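Local coordinates for protein dihydrodipicolinate synthase (Bacillus anthracis, PDB 1XKY) that probably catalyses the condensation of pyruvate with aspartate semialdehyde that forms dihydrodipicolinate on the pathway to lysine, at residues Ala134-Pro147 and Leu162-Gly175. Residues are numbered along the deposited sequence; the frame is centred on the assembly and turned at random.
Sequences AESTPLPVMLYNVP and LSEIENIVAIKDAG. With K (potassium ion), chain F.
Leu143 N donates a hydrogen bond to Ala170 O, and Lys172 N one to Leu143 O, in the ladder that joins strands 141-145 and 168-173, parallel neighbours five and six of the TIM barrel, at 23° to each other. The register slips by one residue between Val141 and Met142, a beta bulge at Val169, whose N still donates to Val141 O. Before the strands, the Asn167 amide bridges the loop that follows helix 123-135: ND2 donates to Ala134 O (2.9 Å) and Leu139 O (3.0 Å). Its CG lies between the backbone N and carbonyl carbon (chi1 63°), turning the amide across to these carbonyls; Thr137 N reaches Ala134 O from the other face. Where helix 156-163 turns into strand 168-173, potassium is held by the carbonyls of Ser163, Ile165 and Ile168, more distantly by Glu166 O, and by two waters.

Apolar contacts fill the helix-facing side. Leu143 sets CG against Ile168 CG2 (3.8 Å) and CD1 against Leu162 CD1, with Phe130 of helix 123-135 also touching Leu143. Inside the barrel, Met142 bends its CE onto Ala170 CB. Beyond it, the extended Lys172 chain runs alongside Tyr144, placing CD 3.7 Å from the ring centroid in a CH-pi contact, and NZ 3.4 Å from Tyr144 OH. Val146 CG1 covers the opposite face. Lys172 occupies the sixth-strand position consistent with the Schiff-base lysine of this family.

At the C-terminal ends of the strands, Asp173 OD1 accepts from Gly175 N, closing an Asx turn, and Asn145 ND2 reaches the same oxygen (3.0 Å) from 48° above the carboxylate plane.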
ATOM      1  N   ALA A 134       0.003   6.435  31.650  1.00 17.19           N
ATOM      2  CA  ALA A 134      -1.153   7.158  32.198  1.00 17.83           C
ATOM      3  C   ALA A 134      -1.260   6.997  33.722  1.00 18.64           C
ATOM      4  O   ALA A 134      -1.533   7.964  34.433  1.00 18.16           O
ATOM      5  CB  ALA A 134      -2.436   6.691  31.523  1.00 17.78           C
ATOM      6  N   GLU A 135      -1.042   5.770  34.200  1.00 19.62           N
ATOM      7  CA  GLU A 135      -1.036   5.456  35.641  1.00 20.73           C
ATOM      8  C   GLU A 135       0.011   6.229  36.438  1.00 20.88           C
ATOM      9  O   GLU A 135      -0.133   6.419  37.642  1.00 20.66           O
ATOM     10  CB  GLU A 135      -0.783   3.963  35.858  1.00 21.13           C
ATOM     11  CG  GLU A 135      -2.026   3.127  35.760  1.00 24.26           C
ATOM     12  CD  GLU A 135      -1.771   1.636  35.847  1.00 27.20           C
ATOM     13  OE1 GLU A 135      -0.591   1.211  35.835  1.00 29.65           O
ATOM     14  OE2 GLU A 135      -2.771   0.884  35.918  1.00 30.41           O
ATOM     15  N   SER A 136       1.072   6.645  35.759  1.00 21.26           N
ATOM     16  CA  SER A 136       2.204   7.286  36.394  1.00 21.60           C
ATOM     17  C   SER A 136       1.985   8.783  36.616  1.00 21.23           C
ATOM     18  O   SER A 136       2.792   9.428  37.272  1.00 21.52           O
ATOM     19  CB  SER A 136       3.459   7.053  35.541  1.00 21.64           C
ATOM     20  OG  SER A 136       3.523   7.963  34.463  1.00 21.68           O
ATOM     21  N   THR A 137       0.908   9.338  36.063  1.00 20.90           N
ATOM     22  CA  THR A 137       0.659  10.779  36.158  1.00 20.83           C
ATOM     23  C   THR A 137      -0.801  11.084  36.470  1.00 20.44           C
ATOM     24  O   THR A 137      -1.696  10.388  35.998  1.00 20.22           O
ATOM     25  CB  THR A 137       1.073  11.528  34.849  1.00 20.73           C
ATOM     26  OG1 THR A 137       1.012  12.942  35.062  1.00 21.26           O
ATOM     27  CG2 THR A 137       0.175  11.161  33.672  1.00 21.37           C
ATOM     28  N   PRO A 138      -1.048  12.138  37.267  1.00 20.44           N
ATOM     29  CA  PRO A 138      -2.419  12.593  37.476  1.00 20.25           C
ATOM     30  C   PRO A 138      -2.953  13.416  36.302  1.00 19.74           C
ATOM     31  O   PRO A 138      -4.153  13.693  36.227  1.00 19.65           O
ATOM     32  CB  PRO A 138      -2.294  13.466  38.724  1.00 20.51           C
ATOM     33  CG  PRO A 138      -0.924  14.021  38.628  1.00 20.64           C
ATOM     34  CD  PRO A 138      -0.084  12.946  38.039  1.00 20.42           C
ATOM     35  N   LEU A 139      -2.066  13.788  35.387  1.00 19.37           N
ATOM     36  CA  LEU A 139      -2.428  14.647  34.263  1.00 19.22           C
ATOM     37  C   LEU A 139      -3.264  13.933  33.213  1.00 18.56           C
ATOM     38  O   LEU A 139      -3.131  12.722  33.026  1.00 18.19           O
ATOM     39  CB  LEU A 139      -1.169  15.204  33.596  1.00 19.33           C
ATOM     40  CG  LEU A 139      -0.374  16.253  34.376  1.00 19.78           C
ATOM     41  CD1 LEU A 139       0.740  16.781  33.494  1.00 21.52           C
ATOM     42  CD2 LEU A 139      -1.265  17.380  34.845  1.00 20.81           C
ATOM     43  N   PRO A 140      -4.134  14.691  32.521  1.00 18.32           N
ATOM     44  CA  PRO A 140      -4.825  14.179  31.351  1.00 17.80           C
ATOM     45  C   PRO A 140      -3.858  13.724  30.250  1.00 17.65           C
ATOM     46  O   PRO A 140      -2.761  14.301  30.083  1.00 17.49           O
ATOM     47  CB  PRO A 140      -5.654  15.378  30.872  1.00 17.91           C
ATOM     48  CG  PRO A 140      -5.767  16.264  32.038  1.00 18.65           C
ATOM     49  CD  PRO A 140      -4.526  16.080  32.822  1.00 18.26           C
ATOM     50  N   VAL A 141      -4.277  12.698  29.513  1.00 17.39           N
ATOM     51  CA  VAL A 141      -3.477  12.097  28.454  1.00 17.27           C
ATOM     52  C   VAL A 141      -4.231  12.129  27.116  1.00 17.16           C
ATOM     53  O   VAL A 141      -5.413  11.757  27.040  1.00 17.35           O
ATOM     54  CB  VAL A 141      -3.114  10.629  28.799  1.00 17.36           C
ATOM     55  CG1 VAL A 141      -2.465   9.925  27.607  1.00 17.82           C
ATOM     56  CG2 VAL A 141      -2.215  10.579  30.014  1.00 17.74           C
ATOM     57  N   MET A 142      -3.530  12.573  26.073  1.00 16.62           N
ATOM     58  CA  MET A 142      -4.003  12.503  24.699  1.00 16.18           C
ATOM     59  C   MET A 142      -3.133  11.483  23.966  1.00 16.02           C
ATOM     60  O   MET A 142      -1.903  11.587  23.952  1.00 15.33           O
ATOM     61  CB  MET A 142      -3.919  13.871  24.010  1.00 16.61           C
ATOM     62  CG  MET A 142      -4.389  13.882  22.544  1.00 17.49           C
ATOM     63  SD  MET A 142      -4.311  15.506  21.721  1.00 21.15           S
ATOM     64  CE  MET A 142      -5.724  16.326  22.431  1.00 22.51           C
ATOM     65  N   LEU A 143      -3.787  10.488  23.374  1.00 15.76           N
ATOM     66  CA  LEU A 143      -3.120   9.515  22.529  1.00 15.55           C
ATOM     67  C   LEU A 143      -2.855  10.119  21.150  1.00 15.60           C
ATOM     68  O   LEU A 143      -3.568  11.019  20.706  1.00 15.52           O
ATOM     69  CB  LEU A 143      -3.991   8.270  22.382  1.00 15.63           C
ATOM     70  CG  LEU A 143      -4.428   7.530  23.641  1.00 15.56           C
ATOM     71  CD1 LEU A 143      -5.369   6.406  23.250  1.00 16.26           C
ATOM     72  CD2 LEU A 143      -3.243   6.989  24.412  1.00 16.15           C
ATOM     73  N   TYR A 144      -1.835   9.611  20.471  1.00 15.88           N
ATOM     74  CA  TYR A 144      -1.491  10.086  19.141  1.00 15.89           C
ATOM     75  C   TYR A 144      -1.318   8.891  18.211  1.00 15.62           C
ATOM     76  O   TYR A 144      -0.342   8.139  18.316  1.00 15.09           O
ATOM     77  CB  TYR A 144      -0.232  10.957  19.220  1.00 16.38           C
ATOM     78  CG  TYR A 144       0.257  11.587  17.927  1.00 16.79           C
ATOM     79  CD1 TYR A 144      -0.524  11.615  16.769  1.00 18.50           C
ATOM     80  CD2 TYR A 144       1.505  12.212  17.888  1.00 18.74           C
ATOM     81  CE1 TYR A 144      -0.061  12.216  15.605  1.00 20.13           C
ATOM     82  CE2 TYR A 144       1.975  12.813  16.730  1.00 19.71           C
ATOM     83  CZ  TYR A 144       1.190  12.811  15.595  1.00 20.43           C
ATOM     84  OH  TYR A 144       1.663  13.416  14.451  1.00 22.37           O
ATOM     85  N   ASN A 145      -2.297   8.719  17.322  1.00 15.47           N
ATOM     86  CA  ASN A 145      -2.260   7.692  16.282  1.00 15.10           C
ATOM     87  C   ASN A 145      -1.644   8.289  15.015  1.00 15.20           C
ATOM     88  O   ASN A 145      -2.159   9.270  14.463  1.00 14.74           O
ATOM     89  CB  ASN A 145      -3.679   7.191  15.993  1.00 15.03           C
ATOM     90  CG  ASN A 145      -3.717   6.082  14.963  1.00 14.96           C
ATOM     91  OD1 ASN A 145      -3.013   5.078  15.080  1.00 15.79           O
ATOM     92  ND2 ASN A 145      -4.544   6.258  13.945  1.00 13.01           N
ATOM     93  N   VAL A 146      -0.528   7.711  14.581  1.00 15.02           N
ATOM     94  CA  VAL A 146       0.219   8.243  13.446  1.00 15.49           C
ATOM     95  C   VAL A 146       0.929   7.120  12.676  1.00 15.09           C
ATOM     96  O   VAL A 146       2.166   7.008  12.700  1.00 14.84           O
ATOM     97  CB  VAL A 146       1.170   9.379  13.895  1.00 15.44           C
ATOM     98  CG1 VAL A 146       2.231   8.880  14.892  1.00 16.10           C
ATOM     99  CG2 VAL A 146       1.802  10.074  12.693  1.00 16.09           C
ATOM    100  N   PRO A 147       0.134   6.264  11.999  1.00 15.22           N
ATOM    101  CA  PRO A 147       0.691   5.133  11.254  1.00 15.35           C
ATOM    102  C   PRO A 147       1.654   5.568  10.157  1.00 15.70           C
ATOM    103  O   PRO A 147       2.555   4.816   9.797  1.00 16.00           O
ATOM    104  CB  PRO A 147      -0.558   4.451  10.663  1.00 15.17           C
ATOM    105  CG  PRO A 147      -1.596   5.509  10.661  1.00 15.38           C
ATOM    106  CD  PRO A 147      -1.338   6.296  11.888  1.00 15.27           C
ATOM    107  N   LEU A 162      -8.607   2.042  26.103  1.00 17.99           N
ATOM    108  CA  LEU A 162      -7.807   3.088  26.739  1.00 17.81           C
ATOM    109  C   LEU A 162      -8.667   4.262  27.239  1.00 17.85           C
ATOM    110  O   LEU A 162      -8.394   4.816  28.307  1.00 17.23           O
ATOM    111  CB  LEU A 162      -6.687   3.560  25.804  1.00 17.75           C
ATOM    112  CG  LEU A 162      -5.566   2.532  25.617  1.00 17.90           C
ATOM    113  CD1 LEU A 162      -4.628   2.938  24.492  1.00 18.60           C
ATOM    114  CD2 LEU A 162      -4.790   2.316  26.908  1.00 17.70           C
ATOM    115  N   SER A 163      -9.727   4.594  26.497  1.00 17.99           N
ATOM    116  CA  SER A 163     -10.646   5.673  26.880  1.00 18.68           C
ATOM    117  C   SER A 163     -11.362   5.403  28.209  1.00 18.94           C
ATOM    118  O   SER A 163     -11.842   6.337  28.853  1.00 19.06           O
ATOM    119  CB  SER A 163     -11.695   5.929  25.788  1.00 18.35           C
ATOM    120  OG  SER A 163     -12.741   4.970  25.841  1.00 19.38           O
ATOM    121  N   GLU A 164     -11.445   4.137  28.608  1.00 19.53           N
ATOM    122  CA  GLU A 164     -12.021   3.774  29.893  1.00 20.27           C
ATOM    123  C   GLU A 164     -11.098   4.096  31.069  1.00 20.31           C
ATOM    124  O   GLU A 164     -11.524   4.065  32.213  1.00 20.37           O
ATOM    125  CB  GLU A 164     -12.395   2.294  29.909  1.00 20.45           C
ATOM    126  CG  GLU A 164     -13.526   1.967  28.947  1.00 22.46           C
ATOM    127  CD  GLU A 164     -13.728   0.484  28.743  1.00 24.44           C
ATOM    128  OE1 GLU A 164     -13.236  -0.325  29.559  1.00 27.83           O
ATOM    129  OE2 GLU A 164     -14.377   0.122  27.748  1.00 27.41           O
ATOM    130  N   ILE A 165      -9.831   4.387  30.797  1.00 20.34           N
ATOM    131  CA  ILE A 165      -8.922   4.790  31.855  1.00 20.24           C
ATOM    132  C   ILE A 165      -9.166   6.266  32.130  1.00 20.33           C
ATOM    133  O   ILE A 165      -9.216   7.076  31.196  1.00 19.87           O
ATOM    134  CB  ILE A 165      -7.470   4.514  31.479  1.00 20.50           C
ATOM    135  CG1 ILE A 165      -7.277   2.994  31.326  1.00 20.77           C
ATOM    136  CG2 ILE A 165      -6.523   5.101  32.525  1.00 20.13           C
ATOM    137  CD1 ILE A 165      -6.018   2.600  30.637  1.00 21.43           C
ATOM    138  N   GLU A 166      -9.332   6.598  33.411  1.00 20.37           N
ATOM    139  CA  GLU A 166      -9.844   7.897  33.847  1.00 21.12           C
ATOM    140  C   GLU A 166      -9.158   9.089  33.171  1.00 20.16           C
ATOM    141  O   GLU A 166      -9.835   9.964  32.636  1.00 19.85           O
ATOM    142  CB  GLU A 166      -9.742   8.017  35.373  1.00 21.96           C
ATOM    143  CG  GLU A 166     -10.201   9.349  35.920  1.00 26.01           C
ATOM    144  CD  GLU A 166     -10.246   9.383  37.437  1.00 31.37           C
ATOM    145  OE1 GLU A 166     -11.172  10.030  37.972  1.00 34.90           O
ATOM    146  OE2 GLU A 166      -9.366   8.772  38.094  1.00 35.89           O
ATOM    147  N   ASN A 167      -7.830   9.118  33.173  1.00 19.04           N
ATOM    148  CA  ASN A 167      -7.103  10.297  32.666  1.00 18.49           C
ATOM    149  C   ASN A 167      -6.705  10.256  31.178  1.00 17.97           C
ATOM    150  O   ASN A 167      -6.002  11.149  30.710  1.00 18.00           O
ATOM    151  CB  ASN A 167      -5.883  10.606  33.548  1.00 18.15           C
ATOM    152  CG  ASN A 167      -4.854   9.499  33.544  1.00 17.21           C
ATOM    153  OD1 ASN A 167      -5.191   8.325  33.396  1.00 19.00           O
ATOM    154  ND2 ASN A 167      -3.588   9.869  33.716  1.00 15.33           N
ATOM    155  N   ILE A 168      -7.142   9.236  30.440  1.00 17.59           N
ATOM    156  CA  ILE A 168      -6.960   9.214  28.980  1.00 17.31           C
ATOM    157  C   ILE A 168      -8.229   9.799  28.352  1.00 17.26           C
ATOM    158  O   ILE A 168      -9.276   9.136  28.293  1.00 17.04           O
ATOM    159  CB  ILE A 168      -6.640   7.801  28.426  1.00 17.24           C
ATOM    160  CG1 ILE A 168      -5.414   7.221  29.143  1.00 16.93           C
ATOM    161  CG2 ILE A 168      -6.396   7.884  26.911  1.00 17.26           C
ATOM    162  CD1 ILE A 168      -4.952   5.856  28.659  1.00 16.90           C
ATOM    163  N   VAL A 169      -8.123  11.050  27.906  1.00 16.72           N
ATOM    164  CA  VAL A 169      -9.289  11.890  27.617  1.00 16.56           C
ATOM    165  C   VAL A 169      -9.491  12.262  26.145  1.00 15.97           C
ATOM    166  O   VAL A 169     -10.550  12.789  25.776  1.00 15.60           O
ATOM    167  CB  VAL A 169      -9.261  13.191  28.474  1.00 16.56           C
ATOM    168  CG1 VAL A 169      -9.219  12.859  29.953  1.00 17.26           C
ATOM    169  CG2 VAL A 169      -8.078  14.117  28.099  1.00 16.55           C
ATOM    170  N   ALA A 170      -8.496  11.992  25.304  1.00 15.49           N
ATOM    171  CA  ALA A 170      -8.561  12.404  23.903  1.00 15.27           C
ATOM    172  C   ALA A 170      -7.569  11.639  23.036  1.00 15.40           C
ATOM    173  O   ALA A 170      -6.667  10.975  23.550  1.00 14.80           O
ATOM    174  CB  ALA A 170      -8.315  13.906  23.779  1.00 15.38           C
ATOM    175  N   ILE A 171      -7.767  11.730  21.721  1.00 15.35           N
ATOM    176  CA  ILE A 171      -6.836  11.173  20.747  1.00 15.76           C
ATOM    177  C   ILE A 171      -6.645  12.154  19.587  1.00 15.89           C
ATOM    178  O   ILE A 171      -7.606  12.774  19.112  1.00 16.08           O
ATOM    179  CB  ILE A 171      -7.281   9.768  20.240  1.00 16.16           C
ATOM    180  CG1 ILE A 171      -6.261   9.187  19.245  1.00 16.13           C
ATOM    181  CG2 ILE A 171      -8.682   9.820  19.636  1.00 16.16           C
ATOM    182  CD1 ILE A 171      -6.390   7.695  19.055  1.00 16.35           C
ATOM    183  N   LYS A 172      -5.389  12.339  19.196  1.00 15.96           N
ATOM    184  CA  LYS A 172      -5.043  12.986  17.931  1.00 15.99           C
ATOM    185  C   LYS A 172      -4.957  11.864  16.905  1.00 15.88           C
ATOM    186  O   LYS A 172      -4.061  11.028  16.978  1.00 15.73           O
ATOM    187  CB  LYS A 172      -3.694  13.722  18.041  1.00 16.36           C
ATOM    188  CG  LYS A 172      -3.182  14.303  16.723  1.00 16.02           C
ATOM    189  CD  LYS A 172      -1.801  14.918  16.858  1.00 16.69           C
ATOM    190  CE  LYS A 172      -1.308  15.464  15.507  1.00 17.49           C
ATOM    191  NZ  LYS A 172       0.031  16.119  15.620  1.00 18.28           N
ATOM    192  N   ASP A 173      -5.894  11.830  15.964  1.00 15.41           N
ATOM    193  CA  ASP A 173      -5.936  10.737  14.988  1.00 16.13           C
ATOM    194  C   ASP A 173      -5.411  11.176  13.624  1.00 15.78           C
ATOM    195  O   ASP A 173      -6.149  11.750  12.817  1.00 15.68           O
ATOM    196  CB  ASP A 173      -7.362  10.170  14.862  1.00 15.93           C
ATOM    197  CG  ASP A 173      -7.392   8.826  14.132  1.00 16.96           C
ATOM    198  OD1 ASP A 173      -6.417   8.501  13.417  1.00 18.89           O
ATOM    199  OD2 ASP A 173      -8.399   8.096  14.267  1.00 17.67           O
ATOM    200  N   ALA A 174      -4.134  10.887  13.371  1.00 16.03           N
ATOM    201  CA  ALA A 174      -3.520  11.142  12.065  1.00 16.31           C
ATOM    202  C   ALA A 174      -3.522   9.899  11.152  1.00 16.54           C
ATOM    203  O   ALA A 174      -2.696   9.777  10.239  1.00 16.40           O
ATOM    204  CB  ALA A 174      -2.113  11.678  12.242  1.00 16.41           C
ATOM    205  N   GLY A 175      -4.462   8.988  11.380  1.00 16.72           N
ATOM    206  CA  GLY A 175      -4.613   7.807  10.527  1.00 16.88           C
ATOM    207  C   GLY A 175      -5.140   8.116   9.134  1.00 17.10           C
ATOM    208  O   GLY A 175      -5.062   7.271   8.241  1.00 17.15           O
TER
HETATM  209  K     K F1807     -11.246   8.627  30.098  1.00 17.72           K
HETATM  210  O   HOH W   1     -12.628  10.798  28.704  1.00 24.73           O
HETATM  211  O   HOH W   2     -13.052   7.961  31.889  1.00 23.77           O